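Local coordinates for fatty-acid-binding protein 1 (Arabidopsis thaliana, PDB 4DOO) that binds fatty acids in the plastid, preferring saturated ones, with a chalcone-isomerase-like fold, and may take part in alpha-linolenic acid metabolism, at residues Ser144-Thr149 and Val158-Asn163; Phe12-Ser17 and Arg90-Tyr95. All blocks are in the same frame, centred on the assembly; numbering follows the deposited sequence.

Contact 1 of 2, residues Ser144-Thr149 and Val158-Asn163; sequences STIDLT and VAIEGN
E161 turns back on T145 because its chain folds at the CB-CG bond (chi2 -68°), which carries the carboxylate across to the start of the opposite strand. The two segments are parts of the antiparallel hairpin of strands 145-151 and 155-160 in the chalcone-isomerase-like sheet. Here the T145 N-H meets E161 OE1 at 3.0 Å, from above the carboxylate plane. The backbone answers with a straighter bond, E161 N to T145 O at 2.8 Å. Further along, D147 and A159 are a hydrogen-bonded pair, with bonds from D147 N to A159 O and from A159 N to D147 O. D147 and A159 point to the same face, where D147 OD1 forms a salt bridge with R90 NE. I146, L148, V158 and I160 line the other face. V158 CG1 is anti to its backbone N (chi1 -178°) and packs against I146 CG2 at 4.0 Å. V158 CG2 lies alongside L148 CD2 at 3.8 Å. L148 lines a lauric acid pocket and touches the ligand. A type I' turn from I160 to N163 leads into the next strand. Besides the T145 N-H, E161 OE1 takes a bond from a water 2.8 Å from OE1, which also lies close to T145 OG1.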
ATOM      1  N   SER A 144      11.997 -11.278  -2.501  1.00 18.78           N
ATOM      2  CA  SER A 144      10.868 -11.468  -3.415  1.00 19.73           C
ATOM      3  C   SER A 144      10.170 -10.113  -3.499  1.00 21.05           C
ATOM      4  O   SER A 144      10.132  -9.378  -2.511  1.00 17.89           O
ATOM      5  CB  SER A 144       9.874 -12.501  -2.866  1.00 20.06           C
ATOM      6  OG  SER A 144      10.468 -13.780  -2.726  1.00 20.69           O
ATOM      7  N   THR A 145       9.634  -9.778  -4.668  1.00 18.61           N
ATOM      8  CA  THR A 145       8.940  -8.505  -4.849  1.00 19.44           C
ATOM      9  C   THR A 145       7.483  -8.741  -5.232  1.00 21.44           C
ATOM     10  O   THR A 145       7.190  -9.502  -6.155  1.00 21.39           O
ATOM     11  CB  THR A 145       9.593  -7.648  -5.961  1.00 25.30           C
ATOM     12  OG1 THR A 145      10.928  -7.296  -5.579  1.00 26.71           O
ATOM     13  CG2 THR A 145       8.793  -6.376  -6.195  1.00 25.36           C
ATOM     14  N   ILE A 146       6.572  -8.096  -4.512  1.00 18.96           N
ATOM     15  CA  ILE A 146       5.148  -8.219  -4.794  1.00 18.22           C
ATOM     16  C   ILE A 146       4.607  -6.827  -5.053  1.00 20.49           C
ATOM     17  O   ILE A 146       4.866  -5.901  -4.283  1.00 18.81           O
ATOM     18  CB  ILE A 146       4.361  -8.817  -3.604  1.00 20.04           C
ATOM     19  CG1 ILE A 146       4.883 -10.215  -3.265  1.00 23.93           C
ATOM     20  CG2 ILE A 146       2.874  -8.871  -3.939  1.00 19.42           C
ATOM     21  CD1 ILE A 146       6.202 -10.213  -2.515  1.00 27.82           C
ATOM     22  N   ASP A 147       3.861  -6.681  -6.142  1.00 18.86           N
ATOM     23  CA  ASP A 147       3.276  -5.395  -6.491  1.00 20.94           C
ATOM     24  C   ASP A 147       1.758  -5.432  -6.393  1.00 19.25           C
ATOM     25  O   ASP A 147       1.098  -6.172  -7.128  1.00 19.83           O
ATOM     26  CB  ASP A 147       3.679  -4.991  -7.912  1.00 21.54           C
ATOM     27  CG  ASP A 147       5.003  -4.262  -7.959  1.00 25.43           C
ATOM     28  OD1 ASP A 147       5.633  -4.090  -6.893  1.00 26.13           O
ATOM     29  OD2 ASP A 147       5.415  -3.854  -9.068  1.00 28.09           O
ATOM     30  N   LEU A 148       1.211  -4.642  -5.474  1.00 14.49           N
ATOM     31  CA  LEU A 148      -0.232  -4.549  -5.303  1.00 16.30           C
ATOM     32  C   LEU A 148      -0.621  -3.247  -5.982  1.00 17.96           C
ATOM     33  O   LEU A 148      -0.134  -2.177  -5.612  1.00 16.57           O
ATOM     34  CB  LEU A 148      -0.608  -4.474  -3.818  1.00 16.59           C
ATOM     35  CG  LEU A 148      -0.049  -5.526  -2.857  1.00 19.00           C
ATOM     36  CD1 LEU A 148      -0.449  -5.163  -1.427  1.00 20.69           C
ATOM     37  CD2 LEU A 148      -0.569  -6.901  -3.229  1.00 19.91           C
ATOM     38  N   THR A 149      -1.485  -3.317  -6.985  1.00 18.24           N
ATOM     39  CA  THR A 149      -1.869  -2.089  -7.661  1.00 19.58           C
ATOM     40  C   THR A 149      -3.364  -1.819  -7.690  1.00 17.39           C
ATOM     41  O   THR A 149      -4.181  -2.733  -7.803  1.00 19.10           O
ATOM     42  CB  THR A 149      -1.346  -2.057  -9.112  1.00 21.63           C
ATOM     43  OG1 THR A 149      -1.959  -3.103  -9.870  1.00 25.61           O
ATOM     44  CG2 THR A 149       0.166  -2.238  -9.134  1.00 21.88           C
ATOM     45  N   VAL A 158      -2.534  -7.919  -8.578  1.00 15.58           N
ATOM     46  CA  VAL A 158      -1.331  -8.378  -7.897  1.00 18.18           C
ATOM     47  C   VAL A 158      -0.343  -9.042  -8.844  1.00 20.03           C
ATOM     48  O   VAL A 158      -0.715  -9.875  -9.673  1.00 21.04           O
ATOM     49  CB  VAL A 158      -1.670  -9.398  -6.788  1.00 18.27           C
ATOM     50  CG1 VAL A 158      -0.389  -9.824  -6.065  1.00 20.61           C
ATOM     51  CG2 VAL A 158      -2.668  -8.796  -5.811  1.00 16.10           C
ATOM     52  N   ALA A 159       0.923  -8.666  -8.706  1.00 19.65           N
ATOM     53  CA  ALA A 159       1.988  -9.234  -9.511  1.00 20.41           C
ATOM     54  C   ALA A 159       3.084  -9.696  -8.559  1.00 21.48           C
ATOM     55  O   ALA A 159       3.445  -8.983  -7.615  1.00 20.82           O
ATOM     56  CB  ALA A 159       2.528  -8.197 -10.479  1.00 16.81           C
ATOM     57  N   ILE A 160       3.596 -10.898  -8.796  1.00 19.98           N
ATOM     58  CA  ILE A 160       4.651 -11.463  -7.963  1.00 20.67           C
ATOM     59  C   ILE A 160       5.875 -11.709  -8.838  1.00 24.15           C
ATOM     60  O   ILE A 160       5.789 -12.373  -9.874  1.00 23.83           O
ATOM     61  CB  ILE A 160       4.183 -12.785  -7.306  1.00 20.88           C
ATOM     62  CG1 ILE A 160       2.980 -12.507  -6.399  1.00 22.01           C
ATOM     63  CG2 ILE A 160       5.312 -13.400  -6.491  1.00 19.36           C
ATOM     64  CD1 ILE A 160       2.412 -13.742  -5.724  1.00 23.44           C
ATOM     65  N   GLU A 161       7.008 -11.150  -8.421  1.00 25.14           N
ATOM     66  CA  GLU A 161       8.262 -11.266  -9.157  1.00 27.93           C
ATOM     67  C   GLU A 161       8.083 -10.856 -10.617  1.00 29.79           C
ATOM     68  O   GLU A 161       8.675 -11.447 -11.520  1.00 33.21           O
ATOM     69  CB  GLU A 161       8.810 -12.696  -9.062  1.00 28.87           C
ATOM     70  CG  GLU A 161       9.266 -13.098  -7.657  1.00 32.25           C
ATOM     71  CD  GLU A 161      10.500 -12.336  -7.179  1.00 35.00           C
ATOM     72  OE1 GLU A 161      10.484 -11.086  -7.180  1.00 33.15           O
ATOM     73  OE2 GLU A 161      11.490 -12.991  -6.795  1.00 41.03           O
ATOM     74  N   GLY A 162       7.254  -9.840 -10.836  1.00 29.82           N
ATOM     75  CA  GLY A 162       7.017  -9.338 -12.177  1.00 30.64           C
ATOM     76  C   GLY A 162       5.933 -10.040 -12.972  1.00 30.74           C
ATOM     77  O   GLY A 162       5.625  -9.630 -14.090  1.00 32.36           O
ATOM     78  N   ASN A 163       5.348 -11.088 -12.405  1.00 29.77           N
ATOM     79  CA  ASN A 163       4.302 -11.839 -13.090  1.00 29.07           C
ATOM     80  C   ASN A 163       2.917 -11.573 -12.508  1.00 27.04           C
ATOM     81  O   ASN A 163       2.680 -11.806 -11.325  1.00 24.93           O
ATOM     82  CB  ASN A 163       4.602 -13.340 -13.021  1.00 30.02           C
ATOM     83  CG  ASN A 163       5.967 -13.690 -13.589  1.00 33.55           C
ATOM     84  OD1 ASN A 163       6.312 -13.283 -14.699  1.00 34.23           O
ATOM     85  ND2 ASN A 163       6.749 -14.452 -12.830  1.00 34.65           N
TER
HETATM   86  O   HOH W   1      12.362  -9.146  -6.518  1.00 39.53           O

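Contact 2 of 2, residues Phe12-Ser17 and Arg90-Tyr95; sequences FSFPAS and RLQIVY. With DAO (lauric acid), chain D.
Q92 reaches over F14 to the S13 carbonyl with its chain extended beyond CG (chi2 -173°). Such side chains join the N-terminal strand to the central strand 87-93 of the chalcone-isomerase-like sheet. Q92 NE2 sits 3.1 Å above the F14 ring plane, over the centre. The same NE2 donates to S13 O at 2.8 Å, from above the carbonyl plane but with S13 O close to the amide plane of Q92. A water bonded to S13 N donates to Q92 OE1, so both ends of the amide are held and its rotation is fixed. With an alanine in place of Q92, S13 O is likely to lose its amide donor and the F14 face its cover. F12 has its CG anti to the carbonyl carbon (chi1 -69°). This puts Q92 CB and I93 O at the ring edge, with F12 CE1 to I93 O at 3.2 Å. V94 CG2 makes a CH-pi contact over a face of F12. R90 NE pairs with D147, while R90 NH1 lies against P15 CD at 3.5 Å. Y95, in the same segment, belongs to a lauric acid pocket. Strand 13-18 is in the same antiparallel sheet as 87-93; F14 packs on the two strands between them, 22-33 and 39-50.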
ATOM      1  N   PHE A  12      17.156  -1.996   0.997  1.00 18.77           N
ATOM      2  CA  PHE A  12      16.389  -2.258  -0.221  1.00 21.29           C
ATOM      3  C   PHE A  12      16.101  -0.979  -0.999  1.00 22.99           C
ATOM      4  O   PHE A  12      15.821   0.068  -0.416  1.00 21.91           O
ATOM      5  CB  PHE A  12      15.082  -2.986   0.114  1.00 22.39           C
ATOM      6  CG  PHE A  12      15.284  -4.403   0.591  1.00 25.53           C
ATOM      7  CD1 PHE A  12      14.267  -5.339   0.475  1.00 28.19           C
ATOM      8  CD2 PHE A  12      16.498  -4.802   1.147  1.00 27.85           C
ATOM      9  CE1 PHE A  12      14.451  -6.654   0.897  1.00 29.20           C
ATOM     10  CE2 PHE A  12      16.692  -6.117   1.573  1.00 26.42           C
ATOM     11  CZ  PHE A  12      15.665  -7.043   1.446  1.00 25.11           C
ATOM     12  N   SER A  13      16.171  -1.078  -2.322  1.00 21.86           N
ATOM     13  CA  SER A  13      15.964   0.070  -3.194  1.00 23.64           C
ATOM     14  C   SER A  13      14.621   0.074  -3.920  1.00 19.20           C
ATOM     15  O   SER A  13      14.117  -0.974  -4.331  1.00 17.78           O
ATOM     16  CB  SER A  13      17.099   0.134  -4.219  1.00 25.71           C
ATOM     17  OG  SER A  13      16.935   1.223  -5.106  1.00 33.20           O
ATOM     18  N   PHE A  14      14.055   1.267  -4.065  1.00 16.59           N
ATOM     19  CA  PHE A  14      12.780   1.467  -4.752  1.00 16.96           C
ATOM     20  C   PHE A  14      12.946   2.561  -5.802  1.00 15.69           C
ATOM     21  O   PHE A  14      13.490   3.625  -5.515  1.00 15.55           O
ATOM     22  CB  PHE A  14      11.695   1.909  -3.768  1.00 17.33           C
ATOM     23  CG  PHE A  14      11.299   0.855  -2.781  1.00 17.13           C
ATOM     24  CD1 PHE A  14      10.213   0.023  -3.029  1.00 17.89           C
ATOM     25  CD2 PHE A  14      12.015   0.690  -1.596  1.00 16.18           C
ATOM     26  CE1 PHE A  14       9.844  -0.957  -2.109  1.00 15.30           C
ATOM     27  CE2 PHE A  14      11.652  -0.286  -0.676  1.00 15.81           C
ATOM     28  CZ  PHE A  14      10.564  -1.109  -0.933  1.00 14.65           C
ATOM     29  N   PRO A  15      12.472   2.316  -7.032  1.00 16.05           N
ATOM     30  CA  PRO A  15      12.601   3.339  -8.073  1.00 18.66           C
ATOM     31  C   PRO A  15      11.772   4.574  -7.722  1.00 18.65           C
ATOM     32  O   PRO A  15      10.699   4.465  -7.127  1.00 16.45           O
ATOM     33  CB  PRO A  15      12.098   2.624  -9.324  1.00 20.29           C
ATOM     34  CG  PRO A  15      11.094   1.641  -8.778  1.00 22.27           C
ATOM     35  CD  PRO A  15      11.803   1.109  -7.549  1.00 17.75           C
ATOM     36  N   ALA A  16      12.282   5.744  -8.086  1.00 17.06           N
ATOM     37  CA  ALA A  16      11.605   7.009  -7.805  1.00 18.26           C
ATOM     38  C   ALA A  16      10.248   7.093  -8.502  1.00 18.99           C
ATOM     39  O   ALA A  16       9.385   7.885  -8.113  1.00 17.05           O
ATOM     40  CB  ALA A  16      12.490   8.175  -8.236  1.00 21.73           C
ATOM     41  N   SER A  17      10.065   6.280  -9.536  1.00 19.32           N
ATOM     42  CA  SER A  17       8.810   6.268 -10.262  1.00 23.72           C
ATOM     43  C   SER A  17       8.678   4.979 -11.042  1.00 23.38           C
ATOM     44  O   SER A  17       9.664   4.272 -11.263  1.00 23.40           O
ATOM     45  CB  SER A  17       8.729   7.460 -11.223  1.00 24.21           C
ATOM     46  OG  SER A  17       9.718   7.375 -12.236  1.00 30.81           O
ATOM     47  N   ARG A  90       4.575  -1.503  -3.546  1.00  9.16           N
ATOM     48  CA  ARG A  90       5.581  -2.509  -3.859  1.00 11.25           C
ATOM     49  C   ARG A  90       6.191  -3.044  -2.574  1.00 11.00           C
ATOM     50  O   ARG A  90       6.719  -2.279  -1.761  1.00 12.10           O
ATOM     51  CB  ARG A  90       6.680  -1.923  -4.750  1.00 11.60           C
ATOM     52  CG  ARG A  90       7.898  -2.831  -4.883  1.00 15.19           C
ATOM     53  CD  ARG A  90       8.809  -2.361  -6.003  1.00 18.44           C
ATOM     54  NE  ARG A  90       8.137  -2.451  -7.297  1.00 20.61           N
ATOM     55  CZ  ARG A  90       8.708  -2.155  -8.458  1.00 22.67           C
ATOM     56  NH1 ARG A  90       9.972  -1.749  -8.495  1.00 22.29           N
ATOM     57  NH2 ARG A  90       8.014  -2.267  -9.583  1.00 22.88           N
ATOM     58  N   LEU A  91       6.097  -4.358  -2.388  1.00 12.07           N
ATOM     59  CA  LEU A  91       6.644  -5.009  -1.206  1.00 13.53           C
ATOM     60  C   LEU A  91       7.896  -5.775  -1.597  1.00 12.83           C
ATOM     61  O   LEU A  91       7.933  -6.401  -2.653  1.00 14.09           O
ATOM     62  CB  LEU A  91       5.650  -6.019  -0.614  1.00 10.10           C
ATOM     63  CG  LEU A  91       4.264  -5.598  -0.137  1.00 16.43           C
ATOM     64  CD1 LEU A  91       3.378  -5.304  -1.330  1.00 17.38           C
ATOM     65  CD2 LEU A  91       3.664  -6.721   0.697  1.00 14.71           C
ATOM     66  N   GLN A  92       8.914  -5.717  -0.745  1.00 12.95           N
ATOM     67  CA  GLN A  92      10.155  -6.455  -0.963  1.00 15.01           C
ATOM     68  C   GLN A  92      10.428  -7.195   0.340  1.00 14.69           C
ATOM     69  O   GLN A  92      10.680  -6.573   1.379  1.00 12.55           O
ATOM     70  CB  GLN A  92      11.310  -5.512  -1.303  1.00 13.99           C
ATOM     71  CG  GLN A  92      11.181  -4.872  -2.677  1.00 15.54           C
ATOM     72  CD  GLN A  92      12.409  -4.077  -3.058  1.00 19.25           C
ATOM     73  OE1 GLN A  92      13.496  -4.632  -3.212  1.00 21.02           O
ATOM     74  NE2 GLN A  92      12.245  -2.770  -3.206  1.00 20.86           N
ATOM     75  N   ILE A  93      10.360  -8.522   0.281  1.00 13.44           N
ATOM     76  CA  ILE A  93      10.544  -9.364   1.459  1.00 14.04           C
ATOM     77  C   ILE A  93      11.921  -9.250   2.094  1.00 14.06           C
ATOM     78  O   ILE A  93      12.939  -9.457   1.435  1.00 14.68           O
ATOM     79  CB  ILE A  93      10.259 -10.855   1.121  1.00 16.65           C
ATOM     80  CG1 ILE A  93       8.873 -10.985   0.481  1.00 19.40           C
ATOM     81  CG2 ILE A  93      10.335 -11.713   2.384  1.00 15.36           C
ATOM     82  CD1 ILE A  93       7.737 -10.448   1.336  1.00 20.09           C
ATOM     83  N   VAL A  94      11.934  -8.929   3.385  1.00 14.04           N
ATOM     84  CA  VAL A  94      13.166  -8.778   4.151  1.00 16.35           C
ATOM     85  C   VAL A  94      13.507 -10.028   4.975  1.00 16.67           C
ATOM     86  O   VAL A  94      14.625 -10.548   4.890  1.00 16.25           O
ATOM     87  CB  VAL A  94      13.070  -7.559   5.103  1.00 14.39           C
ATOM     88  CG1 VAL A  94      14.293  -7.490   6.003  1.00 16.95           C
ATOM     89  CG2 VAL A  94      12.939  -6.277   4.286  1.00 17.31           C
ATOM     90  N   TYR A  95      12.553 -10.493   5.779  1.00 15.64           N
ATOM     91  CA  TYR A  95      12.753 -11.668   6.621  1.00 18.77           C
ATOM     92  C   TYR A  95      12.958 -12.902   5.744  1.00 19.16           C
ATOM     93  O   TYR A  95      12.161 -13.175   4.847  1.00 17.79           O
ATOM     94  CB  TYR A  95      11.545 -11.866   7.545  1.00 24.37           C
ATOM     95  CG  TYR A  95      11.742 -12.917   8.618  1.00 27.64           C
ATOM     96  CD1 TYR A  95      12.810 -12.836   9.512  1.00 30.01           C
ATOM     97  CD2 TYR A  95      10.854 -13.986   8.747  1.00 28.68           C
ATOM     98  CE1 TYR A  95      12.990 -13.794  10.512  1.00 32.27           C
ATOM     99  CE2 TYR A  95      11.025 -14.949   9.741  1.00 32.77           C
ATOM    100  CZ  TYR A  95      12.097 -14.845  10.619  1.00 32.52           C
ATOM    101  OH  TYR A  95      12.278 -15.798  11.595  1.00 35.66           O
TER
HETATM  102  O1  DAO D 302       8.225 -15.558  14.460  1.00 51.01           O
HETATM  103  O2  DAO D 302       8.890 -16.186  12.459  1.00 52.82           O
HETATM  104  C1  DAO D 302       8.297 -15.389  13.221  1.00 51.38           C
HETATM  105  C2  DAO D 302       7.639 -14.167  12.620  1.00 48.58           C
HETATM  106  C3  DAO D 302       6.265 -14.531  12.065  1.00 46.78           C
HETATM  107  C4  DAO D 302       6.047 -13.905  10.693  1.00 44.23           C
HETATM  108  C5  DAO D 302       5.002 -12.797  10.757  1.00 41.58           C
HETATM  109  C6  DAO D 302       3.997 -12.930   9.621  1.00 37.19           C
HETATM  110  C7  DAO D 302       3.925 -11.650   8.795  1.00 33.98           C
HETATM  111  C8  DAO D 302       3.586 -11.965   7.345  1.00 32.24           C
HETATM  112  C9  DAO D 302       2.983 -10.758   6.633  1.00 31.56           C
HETATM  113  C10 DAO D 302       3.730 -10.474   5.331  1.00 31.51           C
HETATM  114  C11 DAO D 302       2.839 -10.701   4.118  1.00 28.60           C
HETATM  115  C12 DAO D 302       3.643 -10.634   2.835  1.00 30.03           C
HETATM  116  O   HOH W   2      16.164  -3.743  -3.386  1.00 23.03           O
HETATM  117  O   HOH W   3      12.258  -2.154  -6.416  1.00 26.28           O

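Along the chain, both segments of contact 2 precede those of contact 1. The centres of the two contacts are about 11 Å apart. They meet where strands 87-93 and 145-151 run as antiparallel neighbours in one sheet. Probable hydrogen bonds join I146 O to L91 N and S144 O to I93 N. On one face, L148 packs on L91. Strand 87-93 is thus shared ground: the hairpin pairs with it, and residues 12-17 reach it by side chains. Contact 1 extends the sheet toward its last strand, 163-169, while contact 2 brings in the N-terminal segment. L148 and Y95 belong to different lauric acid pockets, so each contact borders a lipid site.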